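Long-range contacts in beta-glucosidase (Saccharopolyspora erythraea D, PDB 5M6G), which probably hydrolyses terminal, non-reducing beta-D-glucosyl residues with release of beta-D-glucose, as a two-domain glycoside hydrolase of family 3: residues Pro180-Arg186 against Glu195-Ser201; Arg189-Tyr194 against Tyr503-Asp509; Ile147-Ala151 against Gly581-Met585; Asp129-Gly133 against Tyr143-Ile147; Val539-Pro543 against Ala558-Pro562. All coordinates share one frame; numbering follows the deposited sequence.

Interaction 1. Residues Pro180-Arg186 against Glu195-Ser201; sequences PCVCVAR and ESFGEKS. With MG (magnesium ion), chain D.
Ser-196 and the backbone of Cys-183 to Ala-185 form the close-packed middle of this contact. With chi1 at 172°, the Ser-196 hydroxyl swings away from its own backbone N and donates to Cys-183 O, 2.7 Å from OG, approaching from above the carbonyl plane. The same OG accepts from Ala-185 N at 3.1 Å and from Gly-198 N, the latter closing an ST turn, so three bonds grip one buried hydroxyl. Packing here is tight: Ala-185 CB lies 3.5 Å from Ser-196 CB. Alongside, the disulfide between Cys-181 and Cys-183 lies against Glu-195 O. The partly exposed end is looser and wetter. There Arg-186 folds back so that NH2 reaches Glu-199 O at 2.9 Å, in the guanidinium plane. Glu-199 OE1 binds magnesium at 2.2 Å, with Ile-596, Asn-597 and waters, and OE2 is hydrogen-bonded to Thr-586 OG1. Both segments lie between strand 176-177 and helix 201-206, with Phe-197 against helix 146-152 and Val-184 against helices 252-259 and 261-268.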
# COMPACT_ATOMS: atom_id res chain seq x y z
N PRO A 180 5.18 2.23 3.56
CA PRO A 180 4.35 1.01 3.57
C PRO A 180 3.26 0.95 4.64
O PRO A 180 3.41 1.53 5.72
CB PRO A 180 5.38 -0.09 3.85
CG PRO A 180 6.35 0.58 4.78
CD PRO A 180 6.49 2.00 4.20
N CYS A 181 2.17 0.23 4.34
CA CYS A 181 1.29 -0.23 5.41
C CYS A 181 2.06 -1.22 6.27
O CYS A 181 2.45 -2.30 5.80
CB CYS A 181 0.03 -0.91 4.85
SG CYS A 181 -1.44 -1.04 6.01
N VAL A 182 2.33 -0.85 7.53
CA VAL A 182 2.92 -1.75 8.51
C VAL A 182 1.83 -2.36 9.40
O VAL A 182 2.13 -2.96 10.44
CB VAL A 182 4.00 -1.03 9.33
CG1 VAL A 182 5.06 -0.43 8.39
CG2 VAL A 182 3.40 0.06 10.23
N CYS A 183 0.57 -2.20 8.99
CA CYS A 183 -0.57 -2.88 9.58
C CYS A 183 -0.30 -4.37 9.74
O CYS A 183 0.21 -5.03 8.83
CB CYS A 183 -1.79 -2.66 8.67
SG CYS A 183 -1.53 -2.94 6.82
N VAL A 184 -0.66 -4.90 10.91
CA VAL A 184 -0.59 -6.32 11.21
C VAL A 184 -2.02 -6.84 11.14
O VAL A 184 -2.81 -6.62 12.07
CB VAL A 184 0.05 -6.58 12.57
CG1 VAL A 184 0.07 -8.06 12.87
CG2 VAL A 184 1.46 -6.00 12.61
N ALA A 185 -2.38 -7.50 10.04
CA ALA A 185 -3.76 -7.88 9.79
C ALA A 185 -4.08 -9.15 10.57
O ALA A 185 -3.55 -10.23 10.27
CB ALA A 185 -4.01 -8.08 8.30
N ARG A 186 -4.96 -9.03 11.57
CA ARG A 186 -5.34 -10.15 12.42
C ARG A 186 -6.70 -10.75 12.09
O ARG A 186 -7.06 -11.78 12.67
CB ARG A 186 -5.36 -9.71 13.90
CG ARG A 186 -4.10 -8.99 14.35
CD ARG A 186 -2.96 -9.96 14.62
NE ARG A 186 -3.21 -10.78 15.82
CZ ARG A 186 -2.46 -11.83 16.15
NH1 ARG A 186 -2.72 -12.53 17.24
NH2 ARG A 186 -1.43 -12.17 15.37
N GLU A 195 -3.00 -5.44 2.11
CA GLU A 195 -1.99 -4.41 2.30
C GLU A 195 -1.07 -4.70 3.47
O GLU A 195 -0.15 -3.93 3.73
CB GLU A 195 -2.67 -3.05 2.49
CG GLU A 195 -3.60 -2.72 1.34
CD GLU A 195 -3.97 -1.25 1.31
OE1 GLU A 195 -3.05 -0.42 1.19
OE2 GLU A 195 -5.18 -0.95 1.41
N SER A 196 -1.29 -5.80 4.18
CA SER A 196 -0.49 -6.18 5.33
C SER A 196 0.56 -7.21 4.94
O SER A 196 0.26 -8.17 4.21
CB SER A 196 -1.38 -6.73 6.45
OG SER A 196 -0.64 -7.28 7.53
N PHE A 197 1.78 -7.04 5.44
CA PHE A 197 2.81 -8.04 5.22
C PHE A 197 2.54 -9.35 5.96
O PHE A 197 3.15 -10.37 5.64
CB PHE A 197 4.17 -7.50 5.63
CG PHE A 197 4.68 -6.41 4.74
CD1 PHE A 197 5.10 -6.70 3.45
CD2 PHE A 197 4.76 -5.10 5.21
CE1 PHE A 197 5.60 -5.69 2.62
CE2 PHE A 197 5.27 -4.10 4.39
CZ PHE A 197 5.68 -4.39 3.09
N GLY A 198 1.67 -9.36 6.95
CA GLY A 198 1.39 -10.61 7.62
C GLY A 198 0.73 -10.38 8.96
O GLY A 198 0.63 -9.26 9.45
N GLU A 199 0.28 -11.48 9.55
CA GLU A 199 -0.45 -11.42 10.81
C GLU A 199 0.46 -11.32 12.03
O GLU A 199 -0.04 -11.06 13.13
CB GLU A 199 -1.35 -12.66 10.96
CG GLU A 199 -0.58 -13.91 11.32
CD GLU A 199 -1.45 -15.16 11.33
OE1 GLU A 199 -2.55 -15.12 10.75
OE2 GLU A 199 -1.01 -16.18 11.90
N LYS A 200 1.76 -11.56 11.87
CA LYS A 200 2.69 -11.52 12.99
C LYS A 200 3.52 -10.26 12.92
O LYS A 200 3.99 -9.87 11.85
CB LYS A 200 3.60 -12.75 12.99
CG LYS A 200 2.85 -14.05 13.18
CD LYS A 200 3.78 -15.24 13.14
CE LYS A 200 4.65 -15.33 14.38
NZ LYS A 200 4.01 -16.20 15.38
N SER A 201 3.71 -9.62 14.09
CA SER A 201 4.51 -8.41 14.14
C SER A 201 5.89 -8.61 13.53
O SER A 201 6.44 -7.67 12.94
CB SER A 201 4.63 -7.92 15.58
OG SER A 201 5.37 -8.85 16.33
MG MG D . -4.52 -14.24 10.91
O HOH W 1 2.22 -4.77 7.03
O HOH W 2 -4.90 -12.36 9.82
O HOH W 3 -5.41 -15.37 9.14

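Interaction 2. Residues Arg189-Tyr194 against Tyr503-Asp509; sequences RWGRTY and YAEFEGD. With MG (magnesium ion), chain C; SOR (sorbitol), chain L.
Two hydrogen bonds join Arg-189–Tyr-194 directly to Tyr-503–Asp-509. Asp-509 OD1 is met almost end-on by Gly-191 N at 2.8 Å, and Tyr-194 OH donates to Tyr-503 O at 2.7 Å in the carbonyl plane. The other oxygen of Asp-509, OD2, binds magnesium, a site shared with Asp-243 and four waters. Among the aromatic contacts, Tyr-194 turns its edge toward the face of Tyr-503 in an offset edge-to-face pair, planes at 69°. Close backbone packing comes from Gly-191, whose CA lies 3.3 Å from Gly-508 C, where a side chain would collide. The charged pair is stacked rather than hydrogen-bonded: Glu-505 CG sits over the guanidinium of Arg-192, and the long salt bridge from NH1 to Glu-505 OE1 spans 4.0 Å. In the guanidinium plane, Arg-192 NH2 donates to sorbitol O1 at 2.8 Å, while Glu-505 OE2, held by Trp-452 NE1, accepts weakly from sorbitol O5. A leucine in place of Arg-192 would probably leave sorbitol O1 without this donor and Glu-505 without its stacked charge. The contact joins the loop before helix 201-206 to the loop between strand 493-499 and helix 518-528, bringing both domains to the sugar pocket.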
# COMPACT_ATOMS: atom_id res chain seq x y z
N ARG A 189 -11.31 -10.90 7.39
CA ARG A 189 -12.47 -10.21 6.84
C ARG A 189 -12.15 -8.79 6.41
O ARG A 189 -12.91 -8.20 5.64
CB ARG A 189 -13.59 -10.20 7.89
CG ARG A 189 -14.23 -11.56 8.04
CD ARG A 189 -15.22 -11.56 9.18
NE ARG A 189 -14.54 -11.62 10.46
CZ ARG A 189 -15.15 -11.86 11.62
NH1 ARG A 189 -16.46 -12.07 11.65
NH2 ARG A 189 -14.45 -11.89 12.75
N TRP A 190 -11.05 -8.23 6.92
CA TRP A 190 -10.67 -6.85 6.63
C TRP A 190 -10.37 -6.64 5.15
O TRP A 190 -9.63 -7.41 4.54
CB TRP A 190 -9.45 -6.48 7.46
CG TRP A 190 -9.11 -5.02 7.48
CD1 TRP A 190 -9.98 -3.97 7.36
CD2 TRP A 190 -7.81 -4.45 7.67
NE1 TRP A 190 -9.29 -2.78 7.46
CE2 TRP A 190 -7.96 -3.05 7.66
CE3 TRP A 190 -6.53 -5.00 7.86
CZ2 TRP A 190 -6.88 -2.17 7.82
CZ3 TRP A 190 -5.45 -4.12 8.01
CH2 TRP A 190 -5.64 -2.73 8.00
N GLY A 191 -10.93 -5.58 4.58
CA GLY A 191 -10.68 -5.25 3.19
C GLY A 191 -9.26 -4.80 2.89
O GLY A 191 -8.93 -4.64 1.71
N ARG A 192 -8.42 -4.59 3.90
CA ARG A 192 -7.04 -4.21 3.67
C ARG A 192 -6.06 -5.31 4.10
O ARG A 192 -4.86 -5.05 4.24
CB ARG A 192 -6.72 -2.90 4.39
CG ARG A 192 -7.82 -1.87 4.26
CD ARG A 192 -7.34 -0.47 4.64
NE ARG A 192 -6.45 0.10 3.64
CZ ARG A 192 -6.13 1.39 3.58
NH1 ARG A 192 -6.65 2.24 4.47
NH2 ARG A 192 -5.31 1.85 2.63
N THR A 193 -6.56 -6.53 4.30
CA THR A 193 -5.67 -7.64 4.64
C THR A 193 -4.52 -7.75 3.64
O THR A 193 -3.38 -8.06 4.03
CB THR A 193 -6.46 -8.94 4.71
OG1 THR A 193 -7.42 -8.86 5.77
CG2 THR A 193 -5.54 -10.14 4.96
N TYR A 194 -4.79 -7.49 2.36
CA TYR A 194 -3.73 -7.65 1.36
C TYR A 194 -2.69 -6.55 1.45
O TYR A 194 -1.59 -6.72 0.91
CB TYR A 194 -4.32 -7.68 -0.06
CG TYR A 194 -4.88 -6.38 -0.61
CD1 TYR A 194 -4.06 -5.40 -1.18
CD2 TYR A 194 -6.25 -6.15 -0.62
CE1 TYR A 194 -4.60 -4.23 -1.72
CE2 TYR A 194 -6.79 -4.99 -1.13
CZ TYR A 194 -5.96 -4.04 -1.69
OH TYR A 194 -6.52 -2.90 -2.21
N TYR A 503 -10.53 -4.69 -4.89
CA TYR A 503 -11.21 -3.86 -3.90
C TYR A 503 -10.16 -3.10 -3.10
O TYR A 503 -8.97 -3.43 -3.13
CB TYR A 503 -12.08 -4.71 -2.97
CG TYR A 503 -11.30 -5.84 -2.35
CD1 TYR A 503 -10.52 -5.64 -1.21
CD2 TYR A 503 -11.33 -7.12 -2.91
CE1 TYR A 503 -9.79 -6.67 -0.65
CE2 TYR A 503 -10.61 -8.16 -2.35
CZ TYR A 503 -9.84 -7.92 -1.22
OH TYR A 503 -9.11 -8.95 -0.67
N ALA A 504 -10.62 -2.12 -2.33
CA ALA A 504 -9.74 -1.41 -1.41
C ALA A 504 -10.55 -0.90 -0.23
O ALA A 504 -11.71 -0.51 -0.38
CB ALA A 504 -9.02 -0.22 -2.08
N GLU A 505 -9.91 -0.89 0.94
CA GLU A 505 -10.45 -0.33 2.20
C GLU A 505 -11.79 -1.00 2.50
O GLU A 505 -11.94 -2.21 2.27
CB GLU A 505 -10.51 1.19 2.12
CG GLU A 505 -9.22 1.84 1.63
CD GLU A 505 -9.25 3.36 1.75
OE1 GLU A 505 -9.81 3.88 2.73
OE2 GLU A 505 -8.70 4.04 0.85
N PHE A 506 -12.78 -0.24 3.00
CA PHE A 506 -14.01 -0.82 3.53
C PHE A 506 -14.81 -1.57 2.47
O PHE A 506 -15.57 -2.48 2.81
CB PHE A 506 -14.86 0.28 4.18
CG PHE A 506 -15.09 1.46 3.28
CD1 PHE A 506 -14.18 2.51 3.24
CD2 PHE A 506 -16.21 1.52 2.47
CE1 PHE A 506 -14.39 3.60 2.40
CE2 PHE A 506 -16.43 2.60 1.63
CZ PHE A 506 -15.52 3.64 1.60
N GLU A 507 -14.66 -1.21 1.19
CA GLU A 507 -15.37 -1.94 0.15
C GLU A 507 -14.97 -3.41 0.10
O GLU A 507 -15.71 -4.23 -0.45
CB GLU A 507 -15.14 -1.29 -1.23
CG GLU A 507 -15.63 0.14 -1.32
CD GLU A 507 -17.13 0.24 -1.47
OE1 GLU A 507 -17.82 -0.80 -1.36
OE2 GLU A 507 -17.63 1.36 -1.69
N GLY A 508 -13.82 -3.76 0.67
CA GLY A 508 -13.37 -5.13 0.70
C GLY A 508 -13.65 -5.89 1.97
O GLY A 508 -13.24 -7.05 2.08
N ASP A 509 -14.31 -5.28 2.95
CA ASP A 509 -14.70 -6.04 4.13
C ASP A 509 -15.67 -7.15 3.73
O ASP A 509 -16.55 -6.96 2.89
CB ASP A 509 -15.36 -5.13 5.18
CG ASP A 509 -14.39 -4.13 5.78
OD1 ASP A 509 -13.16 -4.24 5.54
OD2 ASP A 509 -14.85 -3.24 6.53
MG MG C . -16.76 -2.50 7.09
C1 SOR L . -4.58 5.27 3.26
C2 SOR L . -4.39 6.05 1.97
C3 SOR L . -5.61 6.95 1.77
C4 SOR L . -5.66 7.49 0.34
C5 SOR L . -7.07 7.90 -0.10
C6 SOR L . -7.07 8.07 -1.61
O1 SOR L . -3.81 4.09 3.23
O2 SOR L . -3.22 6.83 2.05
O3 SOR L . -5.53 8.02 2.67
O4 SOR L . -4.78 8.59 0.21
O5 SOR L . -8.05 6.95 0.29
O6 SOR L . -8.39 8.06 -2.11
O HOH W 4 -8.09 -8.14 1.92
O HOH W 5 -7.54 -2.18 0.79
O HOH W 6 -7.32 4.96 4.46
O HOH W 7 -17.20 -2.29 5.11
O HOH W 8 -15.83 -0.63 7.20
O HOH W 9 -17.90 -4.24 7.06
O HOH W 10 -18.65 -1.54 7.33

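Interaction 3. Residues Ile147-Ala151 against Gly581-Met585; sequences IGLGA and GKLPM
Ile-147, Pro-584 and Met-585 make the apolar centre where helix 146-152 meets the loop after helix 567-573. The Ile-147 side chain is stretched out, with CG1 opposite the backbone N (chi1 -178°) and CD1 continuing the line, which carries its tip to the sulfur of Met-585: CD1 to SD is 3.8 Å. Met-585 bends at chi2, bringing its CE methyl against the same isoleucine branch. Pro-584 crosses Ile-147 at about a right angle, its CG 3.9 Å from Ile-147 CG1. On its other flank, Pro-584 CD packs on the Ala-151 methyl, with CD to CB at 3.7 Å, and its CB lies by the backbone of Gly-150. Trp-560 of strand 555-560 adds to this apolar group, touching Ile-147, Ala-151 and Pro-584.

Farther out the contact turns polar. Lys-582 N donates to Ala-151 O at 3.0 Å, in the carbonyl plane on a lone pair and nearly straight at 162°. Gly-581 CA adds a CA-H...O contact to that oxygen, and Ala-151 CA returns one to Lys-582 O. The exposed Lys-582 carries its amine away to Gly-611 O. Chemically, then, the contact couples greasy side-chain packing to a backbone bond that gives a carbonyl near the helix C-terminus a partner from the other domain.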
# COMPACT_ATOMS: atom_id res chain seq x y z
N ILE A 147 0.79 -8.56 1.04
CA ILE A 147 0.60 -9.90 1.61
C ILE A 147 1.48 -10.91 0.89
O ILE A 147 2.17 -11.72 1.53
CB ILE A 147 -0.89 -10.30 1.61
CG1 ILE A 147 -1.09 -11.67 2.26
CG2 ILE A 147 -1.49 -10.31 0.19
CD1 ILE A 147 -2.54 -12.08 2.43
N GLY A 148 1.53 -10.84 -0.45
CA GLY A 148 2.44 -11.71 -1.19
C GLY A 148 3.90 -11.41 -0.91
O GLY A 148 4.73 -12.32 -0.81
N LEU A 149 4.24 -10.12 -0.77
CA LEU A 149 5.60 -9.76 -0.37
C LEU A 149 5.95 -10.37 0.98
O LEU A 149 7.08 -10.84 1.18
CB LEU A 149 5.76 -8.24 -0.35
CG LEU A 149 5.58 -7.57 -1.73
CD1 LEU A 149 5.94 -6.05 -1.66
CD2 LEU A 149 6.40 -8.27 -2.85
N GLY A 150 5.01 -10.36 1.93
CA GLY A 150 5.27 -11.01 3.21
C GLY A 150 5.50 -12.50 3.04
O GLY A 150 6.35 -13.09 3.71
N ALA A 151 4.75 -13.12 2.12
CA ALA A 151 4.93 -14.54 1.83
C ALA A 151 6.31 -14.86 1.28
O ALA A 151 6.79 -15.99 1.45
CB ALA A 151 3.85 -15.01 0.84
N GLY A 581 7.79 -19.47 -1.20
CA GLY A 581 6.92 -18.70 -0.32
C GLY A 581 6.35 -19.52 0.82
O GLY A 581 6.14 -20.73 0.71
N LYS A 582 6.10 -18.84 1.94
CA LYS A 582 5.45 -19.42 3.10
C LYS A 582 4.26 -18.55 3.49
O LYS A 582 4.26 -17.34 3.23
CB LYS A 582 6.40 -19.54 4.30
CG LYS A 582 7.74 -20.19 3.99
CD LYS A 582 7.57 -21.66 3.61
CE LYS A 582 8.92 -22.34 3.38
NZ LYS A 582 8.79 -23.82 3.22
N LEU A 583 3.26 -19.16 4.10
CA LEU A 583 2.06 -18.43 4.48
C LEU A 583 2.37 -17.31 5.47
O LEU A 583 2.93 -17.57 6.54
CB LEU A 583 1.02 -19.36 5.09
CG LEU A 583 0.22 -20.22 4.12
CD1 LEU A 583 -0.97 -20.86 4.85
CD2 LEU A 583 -0.26 -19.42 2.92
N PRO A 584 2.01 -16.06 5.15
CA PRO A 584 2.12 -14.97 6.12
C PRO A 584 0.90 -14.79 7.00
O PRO A 584 0.96 -14.01 7.97
CB PRO A 584 2.32 -13.75 5.20
CG PRO A 584 1.47 -14.09 4.00
CD PRO A 584 1.67 -15.58 3.79
N MET A 585 -0.22 -15.43 6.66
CA MET A 585 -1.42 -15.48 7.50
C MET A 585 -1.78 -16.94 7.72
O MET A 585 -1.55 -17.78 6.85
CB MET A 585 -2.63 -14.75 6.87
CG MET A 585 -2.68 -13.21 7.00
SD MET A 585 -1.37 -12.43 6.05
CE MET A 585 -1.86 -10.69 5.99

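Interaction 4. Residues Asp129-Gly133 against Tyr143-Ile147; sequences DAVHG and YPHNI. With SOR (sorbitol), chain L.
His-132 and Tyr-143 exchange two hydrogen bonds. Tyr-143 N donates to His-132 O at 2.9 Å, from well above the carbonyl plane, and His-132 ND1 donates to Tyr-143 O, also 2.9 Å away, nearly along the C=O axis. Asp-129, at the other end of the loop, grips sorbitol with both carboxylate oxygens: OD1 accepts from O2 at 2.7 Å and OD2 from O4 at 2.9 Å. With CG placed between backbone N and carbonyl carbon (chi1 60°), the imidazole of His-132 is turned toward Tyr-143 O. Its other nitrogen, NE2, is hydrogen-bonded to Trp-448 O. A water joins Val-131 O to Asn-146 N and His-145 ND1, while His-145 NE2 is hydrogen-bonded to Gly-447 O and Asn-146 ND2 to Glu-195 O. Next comes the stack, in which His-145 lies face to face with His-132, centroids 3.6 Å apart and planes at 18°. Farther out, the Tyr-143 ring sets its CD2 edge 3.5 Å from Gly-133 N, beside a glycine whose backbone angles would jam a side chain. An alanine in place of His-132 is likely to leave Tyr-143 O and Trp-448 O without their imidazole donors and His-145 without its stacking partner. With a carbonyl acceptor at each nitrogen, the ring of His-132 is probably protonated on both, which would make it cationic.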
# COMPACT_ATOMS: atom_id res chain seq x y z
N ASP A 129 -0.38 7.63 -3.08
CA ASP A 129 -0.32 6.21 -2.72
C ASP A 129 0.48 5.48 -3.79
O ASP A 129 -0.04 5.13 -4.85
CB ASP A 129 -1.72 5.60 -2.59
CG ASP A 129 -2.52 6.21 -1.46
OD1 ASP A 129 -2.27 5.85 -0.28
OD2 ASP A 129 -3.39 7.05 -1.75
N ALA A 130 1.76 5.27 -3.53
CA ALA A 130 2.58 4.37 -4.33
C ALA A 130 2.83 3.15 -3.44
O ALA A 130 3.89 3.03 -2.82
CB ALA A 130 3.88 5.03 -4.81
N VAL A 131 1.84 2.26 -3.38
CA VAL A 131 1.82 1.17 -2.39
C VAL A 131 2.19 -0.20 -2.97
O VAL A 131 2.38 -1.15 -2.20
CB VAL A 131 0.45 1.09 -1.69
CG1 VAL A 131 0.19 2.37 -0.93
CG2 VAL A 131 -0.66 0.83 -2.70
N HIS A 132 2.26 -0.35 -4.30
CA HIS A 132 2.86 -1.55 -4.89
C HIS A 132 3.39 -1.12 -6.26
O HIS A 132 2.94 -1.57 -7.32
CB HIS A 132 1.92 -2.76 -4.94
CG HIS A 132 0.66 -2.57 -5.74
ND1 HIS A 132 0.09 -3.59 -6.47
CD2 HIS A 132 -0.17 -1.50 -5.88
CE1 HIS A 132 -1.04 -3.16 -7.03
NE2 HIS A 132 -1.21 -1.89 -6.69
N GLY A 133 4.39 -0.26 -6.22
CA GLY A 133 4.79 0.53 -7.37
C GLY A 133 4.07 1.86 -7.37
O GLY A 133 3.29 2.19 -6.47
N TYR A 143 3.93 -4.02 -8.58
CA TYR A 143 4.54 -5.05 -7.76
C TYR A 143 3.46 -5.84 -7.03
O TYR A 143 2.32 -5.38 -6.91
CB TYR A 143 5.53 -4.42 -6.76
CG TYR A 143 6.71 -3.79 -7.48
CD1 TYR A 143 7.79 -4.56 -7.91
CD2 TYR A 143 6.72 -2.43 -7.78
CE1 TYR A 143 8.85 -3.99 -8.60
CE2 TYR A 143 7.78 -1.85 -8.45
CZ TYR A 143 8.84 -2.63 -8.87
OH TYR A 143 9.89 -2.05 -9.55
N PRO A 144 3.78 -7.05 -6.57
CA PRO A 144 2.82 -7.78 -5.72
C PRO A 144 2.41 -6.93 -4.53
O PRO A 144 3.21 -6.16 -3.99
CB PRO A 144 3.61 -9.02 -5.28
CG PRO A 144 4.60 -9.25 -6.40
CD PRO A 144 5.00 -7.84 -6.82
N HIS A 145 1.15 -7.06 -4.13
CA HIS A 145 0.73 -6.39 -2.91
C HIS A 145 1.45 -6.99 -1.70
O HIS A 145 2.07 -8.07 -1.77
CB HIS A 145 -0.78 -6.46 -2.73
CG HIS A 145 -1.53 -5.34 -3.39
ND1 HIS A 145 -1.32 -4.01 -3.07
CD2 HIS A 145 -2.47 -5.35 -4.36
CE1 HIS A 145 -2.12 -3.26 -3.80
NE2 HIS A 145 -2.83 -4.04 -4.60
N ASN A 146 1.36 -6.27 -0.58
CA ASN A 146 2.17 -6.57 0.60
C ASN A 146 2.00 -8.01 1.09
O ASN A 146 2.98 -8.63 1.54
CB ASN A 146 1.84 -5.59 1.73
CG ASN A 146 2.51 -4.25 1.53
OD1 ASN A 146 3.35 -4.09 0.65
ND2 ASN A 146 2.16 -3.27 2.37
N ILE A 147 0.79 -8.56 1.04
CA ILE A 147 0.60 -9.90 1.61
C ILE A 147 1.48 -10.91 0.89
O ILE A 147 2.17 -11.72 1.53
CB ILE A 147 -0.89 -10.30 1.61
CG1 ILE A 147 -1.09 -11.67 2.26
CG2 ILE A 147 -1.49 -10.31 0.19
CD1 ILE A 147 -2.54 -12.08 2.43
C1 SOR L . -4.58 5.27 3.26
C2 SOR L . -4.39 6.05 1.97
C3 SOR L . -5.61 6.95 1.77
C4 SOR L . -5.66 7.49 0.34
C5 SOR L . -7.07 7.90 -0.10
C6 SOR L . -7.07 8.07 -1.61
O1 SOR L . -3.81 4.09 3.23
O2 SOR L . -3.22 6.83 2.05
O3 SOR L . -5.53 8.02 2.67
O4 SOR L . -4.78 8.59 0.21
O5 SOR L . -8.05 6.95 0.29
O6 SOR L . -8.39 8.06 -2.11
O HOH W 11 0.56 -3.40 -1.02
O HOH W 12 3.91 -1.39 0.07

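Interaction 5. Residues Val539-Pro543 against Ala558-Pro562; sequences VSGRP and ASWLP
Trp-560 presents its indole edge to the loop at Arg-542 and Pro-543: CZ3 lies 4.0 Å from Arg-542 C, near the ring plane. Over the rim of a face sit the methyl of Ala-558, two residues earlier in the same strand, and a water. That water donates to Ser-540 OG and accepts from Trp-560 N at 3.0 Å, a bridge between the segments. Ser-540 OG in turn donates to Arg-542 O, 2.8 Å away, tying the loop to itself. Ser-540 N donates to Trp-560 O at 2.9 Å, well above the carbonyl plane and bent at 134°. The Leu-561 side chain leads CG anti to its carbonyl carbon (chi1 -56°), setting CD1 against Gly-541 CA at 3.8 Å and CD2 near Val-539 CG1. Strands 534-539 and 555-560 are parallel neighbours in the mixed sheet, and the contact lies beside the C-terminal part of strand 534-539 and the loop that follows it. Its chemistry implies that one bent backbone bond, a bridging water and apolar contacts hold the two segments together.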
# COMPACT_ATOMS: atom_id res chain seq x y z
N VAL A 539 -6.01 -16.23 -6.86
CA VAL A 539 -5.62 -14.82 -6.95
C VAL A 539 -6.54 -14.09 -5.98
O VAL A 539 -7.74 -13.94 -6.25
CB VAL A 539 -5.74 -14.28 -8.38
CG1 VAL A 539 -5.56 -12.74 -8.41
CG2 VAL A 539 -4.71 -14.94 -9.26
N SER A 540 -5.99 -13.66 -4.85
CA SER A 540 -6.83 -13.13 -3.78
C SER A 540 -5.98 -12.26 -2.87
O SER A 540 -4.76 -12.37 -2.84
CB SER A 540 -7.46 -14.26 -2.96
OG SER A 540 -6.45 -14.99 -2.27
N GLY A 541 -6.65 -11.42 -2.09
CA GLY A 541 -5.95 -10.60 -1.12
C GLY A 541 -5.78 -11.21 0.25
O GLY A 541 -5.28 -10.54 1.16
N ARG A 542 -6.13 -12.47 0.43
CA ARG A 542 -6.22 -13.06 1.76
C ARG A 542 -6.51 -14.54 1.60
O ARG A 542 -6.91 -14.97 0.51
CB ARG A 542 -7.34 -12.39 2.55
CG ARG A 542 -8.65 -12.37 1.77
CD ARG A 542 -9.72 -11.56 2.47
NE ARG A 542 -10.52 -10.84 1.48
CZ ARG A 542 -11.37 -9.86 1.77
NH1 ARG A 542 -11.55 -9.46 3.04
NH2 ARG A 542 -12.02 -9.26 0.79
N PRO A 543 -6.35 -15.35 2.65
CA PRO A 543 -6.90 -16.71 2.60
C PRO A 543 -8.38 -16.66 2.25
O PRO A 543 -9.10 -15.72 2.61
CB PRO A 543 -6.67 -17.23 4.03
CG PRO A 543 -5.50 -16.42 4.54
CD PRO A 543 -5.70 -15.05 3.94
N ALA A 558 -1.26 -20.61 -4.00
CA ALA A 558 -1.76 -19.30 -3.60
C ALA A 558 -0.88 -18.24 -4.25
O ALA A 558 0.33 -18.20 -4.00
CB ALA A 558 -1.77 -19.14 -2.08
N SER A 559 -1.47 -17.38 -5.08
CA SER A 559 -0.72 -16.39 -5.83
C SER A 559 -0.88 -14.97 -5.30
O SER A 559 -0.12 -14.09 -5.73
CB SER A 559 -1.12 -16.42 -7.31
OG SER A 559 -0.71 -17.64 -7.91
N TRP A 560 -1.83 -14.74 -4.41
CA TRP A 560 -2.08 -13.41 -3.79
C TRP A 560 -2.48 -12.44 -4.91
O TRP A 560 -3.33 -12.79 -5.75
CB TRP A 560 -0.90 -12.99 -2.94
CG TRP A 560 -0.40 -14.09 -2.08
CD1 TRP A 560 0.80 -14.73 -2.18
CD2 TRP A 560 -1.11 -14.73 -1.00
NE1 TRP A 560 0.90 -15.72 -1.22
CE2 TRP A 560 -0.26 -15.74 -0.49
CE3 TRP A 560 -2.36 -14.54 -0.42
CZ2 TRP A 560 -0.63 -16.55 0.60
CZ3 TRP A 560 -2.73 -15.36 0.65
CH2 TRP A 560 -1.87 -16.35 1.15
N LEU A 561 -1.93 -11.22 -4.94
CA LEU A 561 -2.23 -10.23 -5.97
C LEU A 561 -0.90 -9.84 -6.61
O LEU A 561 -0.27 -8.85 -6.19
CB LEU A 561 -2.94 -9.01 -5.39
CG LEU A 561 -4.23 -9.35 -4.65
CD1 LEU A 561 -4.72 -8.16 -3.81
CD2 LEU A 561 -5.30 -9.83 -5.63
N PRO A 562 -0.45 -10.58 -7.62
CA PRO A 562 0.96 -10.50 -8.03
C PRO A 562 1.34 -9.26 -8.82
O PRO A 562 2.54 -8.98 -8.94
CB PRO A 562 1.16 -11.76 -8.89
CG PRO A 562 -0.21 -12.13 -9.35
CD PRO A 562 -1.16 -11.71 -8.25
O HOH W 13 -3.95 -16.20 -2.80

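Overall arrangement
Interactions 1 to 5 cluster where the two domains meet. Interactions 2 and 4 both reach sorbitol, interaction 2 through Arg-192 and Glu-505, interaction 4 through Asp-129, with centres about 14 Å apart; Tyr-194 ties them together, its O 3.0 Å from Ile-147 N and its ring against His-145. Ile-147 belongs to interactions 3 and 4 alike and touches Trp-560 and Gly-541 of interaction 5, whose centre is about 9 Å from that of interaction 3. Interaction 1 joins this group through Glu-199 N, 3.1 Å from Pro-584 O, and through Glu-195 O, 2.8 Å from Asn-146 ND2. Arg-542 of interaction 5 reaches interaction 2, its NH2 2.8 Å from Gly-508 O.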